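Local coordinates for CRISPR-associated endonuclease Cas12b (Alicyclobacillus acidoterrestris, PDB 5U31), which uses a guide RNA to recognise PAM-bearing target DNA and cleaves it with a metal-dependent RuvC nuclease in bacterial antiviral defence, at residues D1008-L1013 with Y1040-G1045. The protein carries 3 engineered substitutions. Numbering follows the deposited sequence.
Sequences DGELVL and YERERG
Glu1010 and Arg1042 reach for each other from opposite directions and join in a salt bridge, with Arg1042 NE 2.9 Å from Glu1010 OE1. The two charged planes lie only 25° apart, yet this is not a flat, two-pronged pairing: OE1 is met from above the carboxylate plane and is itself tilted out of the guanidinium plane, and the bond is bent. Glu1010 CG sits between its backbone N and carbonyl carbon (chi1 65°), and from there the chain runs out extended to bring OE1 to the arginine. Arg1042 bends at chi2 and chi3, which carries NH1 on toward Val1012, where it lies 3.5 Å from CG1; the two side chains cross at about a right angle. Asp1008 CB approaches the same guanidinium obliquely, 3.9 Å from Arg1042 NH1.

A second salt bridge links Asp1008 OD1 with Arg1044 NH2 at 3.2 Å. Here the acceptor lies at the guanidinium edge, near its plane, whereas the carboxylate is turned 56° away and is approached from above. Asp1008 OD2 is 4.1 Å from Arg1042 NH2, beyond bonding distance, but its charge probably still favours that arginine electrostatically. Tyr1032 touches Glu1010, Val1012 and Arg1042 alike.

No backbone bond joins the two segments directly; residues 1030-1032 make backbone hydrogen bonds to both, Phe1031 to Leu1013, Tyr1032 to Tyr1040 and Val1030 to Arg1042. The two salt bridges thus tie together segments flanking strand 1031-1032 in the antiparallel strand assembly of the Nuc-II domain, a surface contact with Val1012 its one buried residue.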
loop_
_atom_site.group_PDB
_atom_site.type_symbol
_atom_site.label_atom_id
_atom_site.label_comp_id
_atom_site.label_asym_id
_atom_site.label_seq_id
_atom_site.Cartn_x
_atom_site.Cartn_y
_atom_site.Cartn_z
ATOM N N ASP A 1008 -24.881 6.085 -41.489
ATOM C CA ASP A 1008 -25.365 5.918 -42.853
ATOM C C ASP A 1008 -26.886 5.863 -42.887
ATOM O O ASP A 1008 -27.484 5.071 -43.616
ATOM C CB ASP A 1008 -24.761 4.671 -43.492
ATOM C CG ASP A 1008 -23.430 4.950 -44.166
ATOM O OD1 ASP A 1008 -23.332 4.759 -45.397
ATOM O OD2 ASP A 1008 -22.492 5.389 -43.467
ATOM N N GLY A 1009 -27.527 6.715 -42.088
ATOM C CA GLY A 1009 -28.967 6.795 -42.040
ATOM C C GLY A 1009 -29.625 5.926 -40.990
ATOM O O GLY A 1009 -30.799 6.149 -40.671
ATOM N N GLU A 1010 -28.910 4.948 -40.442
ATOM C CA GLU A 1010 -29.462 4.048 -39.444
ATOM C C GLU A 1010 -28.815 4.290 -38.086
ATOM O O GLU A 1010 -27.703 4.821 -37.981
ATOM C CB GLU A 1010 -29.281 2.582 -39.858
ATOM C CG GLU A 1010 -27.838 2.110 -39.942
ATOM C CD GLU A 1010 -27.735 0.612 -40.171
ATOM O OE1 GLU A 1010 -27.061 0.194 -41.138
ATOM O OE2 GLU A 1010 -28.340 -0.149 -39.385
ATOM N N LEU A 1011 -29.540 3.902 -37.040
ATOM C CA LEU A 1011 -29.037 3.989 -35.676
ATOM C C LEU A 1011 -28.072 2.839 -35.427
ATOM O O LEU A 1011 -28.438 1.668 -35.569
ATOM C CB LEU A 1011 -30.187 3.959 -34.671
ATOM C CG LEU A 1011 -30.800 5.313 -34.308
ATOM C CD1 LEU A 1011 -31.934 5.143 -33.303
ATOM C CD2 LEU A 1011 -29.729 6.260 -33.772
ATOM N N VAL A 1012 -26.837 3.174 -35.065
ATOM C CA VAL A 1012 -25.777 2.199 -34.871
ATOM C C VAL A 1012 -24.998 2.575 -33.619
ATOM O O VAL A 1012 -25.165 3.657 -33.054
ATOM C CB VAL A 1012 -24.836 2.117 -36.090
ATOM C CG1 VAL A 1012 -25.531 1.430 -37.252
ATOM C CG2 VAL A 1012 -24.386 3.508 -36.489
ATOM N N LEU A 1013 -24.137 1.661 -33.187
ATOM C CA LEU A 1013 -23.271 1.885 -32.039
ATOM C C LEU A 1013 -21.906 2.344 -32.531
ATOM O O LEU A 1013 -21.264 1.653 -33.329
ATOM C CB LEU A 1013 -23.142 0.619 -31.195
ATOM C CG LEU A 1013 -24.284 0.348 -30.220
ATOM C CD1 LEU A 1013 -23.866 -0.723 -29.241
ATOM C CD2 LEU A 1013 -24.656 1.614 -29.482
ATOM N N TYR A 1040 -23.380 -6.497 -35.019
ATOM C CA TYR A 1040 -22.521 -6.868 -36.137
ATOM C C TYR A 1040 -21.838 -5.622 -36.691
ATOM O O TYR A 1040 -22.393 -4.523 -36.645
ATOM C CB TYR A 1040 -23.319 -7.558 -37.253
ATOM C CG TYR A 1040 -24.242 -8.644 -36.761
ATOM C CD1 TYR A 1040 -23.793 -9.945 -36.616
ATOM C CD2 TYR A 1040 -25.562 -8.367 -36.440
ATOM C CE1 TYR A 1040 -24.631 -10.942 -36.164
ATOM C CE2 TYR A 1040 -26.408 -9.357 -35.987
ATOM C CZ TYR A 1040 -25.937 -10.644 -35.851
ATOM O OH TYR A 1040 -26.773 -11.643 -35.402
ATOM N N GLU A 1041 -20.637 -5.808 -37.238
ATOM C CA GLU A 1041 -19.814 -4.683 -37.665
ATOM C C GLU A 1041 -20.185 -4.213 -39.068
ATOM O O GLU A 1041 -20.560 -5.005 -39.935
ATOM C CB GLU A 1041 -18.329 -5.057 -37.643
ATOM C CG GLU A 1041 -17.828 -5.621 -36.325
ATOM C CD GLU A 1041 -16.419 -6.181 -36.430
ATOM O OE1 GLU A 1041 -16.049 -6.648 -37.530
ATOM O OE2 GLU A 1041 -15.681 -6.148 -35.420
ATOM N N ARG A 1042 -20.067 -2.905 -39.279
ATOM C CA ARG A 1042 -20.153 -2.274 -40.592
ATOM C C ARG A 1042 -18.811 -1.616 -40.912
ATOM O O ARG A 1042 -17.812 -1.829 -40.219
ATOM C CB ARG A 1042 -21.304 -1.267 -40.645
ATOM C CG ARG A 1042 -22.647 -1.886 -40.968
ATOM C CD ARG A 1042 -23.489 -0.995 -41.874
ATOM N NE ARG A 1042 -24.136 0.113 -41.171
ATOM C CZ ARG A 1042 -23.662 1.354 -41.122
ATOM N NH1 ARG A 1042 -24.327 2.294 -40.463
ATOM N NH2 ARG A 1042 -22.524 1.659 -41.730
ATOM N N GLU A 1043 -18.789 -0.800 -41.968
ATOM C CA GLU A 1043 -17.547 -0.218 -42.470
ATOM C C GLU A 1043 -17.764 1.224 -42.938
ATOM O O GLU A 1043 -17.504 1.583 -44.082
ATOM C CB GLU A 1043 -16.977 -1.062 -43.608
ATOM C CG GLU A 1043 -16.485 -2.432 -43.189
ATOM C CD GLU A 1043 -16.182 -3.325 -44.372
ATOM O OE1 GLU A 1043 -16.412 -2.893 -45.521
ATOM O OE2 GLU A 1043 -15.717 -4.464 -44.153
ATOM N N ARG A 1044 -18.237 2.083 -42.036
ATOM C CA ARG A 1044 -18.432 3.488 -42.389
ATOM C C ARG A 1044 -17.938 4.484 -41.348
ATOM O O ARG A 1044 -17.803 5.666 -41.685
ATOM C CB ARG A 1044 -19.912 3.769 -42.679
ATOM C CG ARG A 1044 -20.458 3.021 -43.885
ATOM C CD ARG A 1044 -19.768 3.445 -45.171
ATOM N NE ARG A 1044 -19.621 2.320 -46.089
ATOM C CZ ARG A 1044 -20.528 1.968 -46.994
ATOM N NH1 ARG A 1044 -20.307 0.925 -47.784
ATOM N NH2 ARG A 1044 -21.654 2.661 -47.114
ATOM N N GLY A 1045 -17.662 4.077 -40.112
ATOM C CA GLY A 1045 -17.148 4.991 -39.104
ATOM C C GLY A 1045 -18.117 6.080 -38.680
ATOM O O GLY A 1045 -17.959 6.693 -37.622
#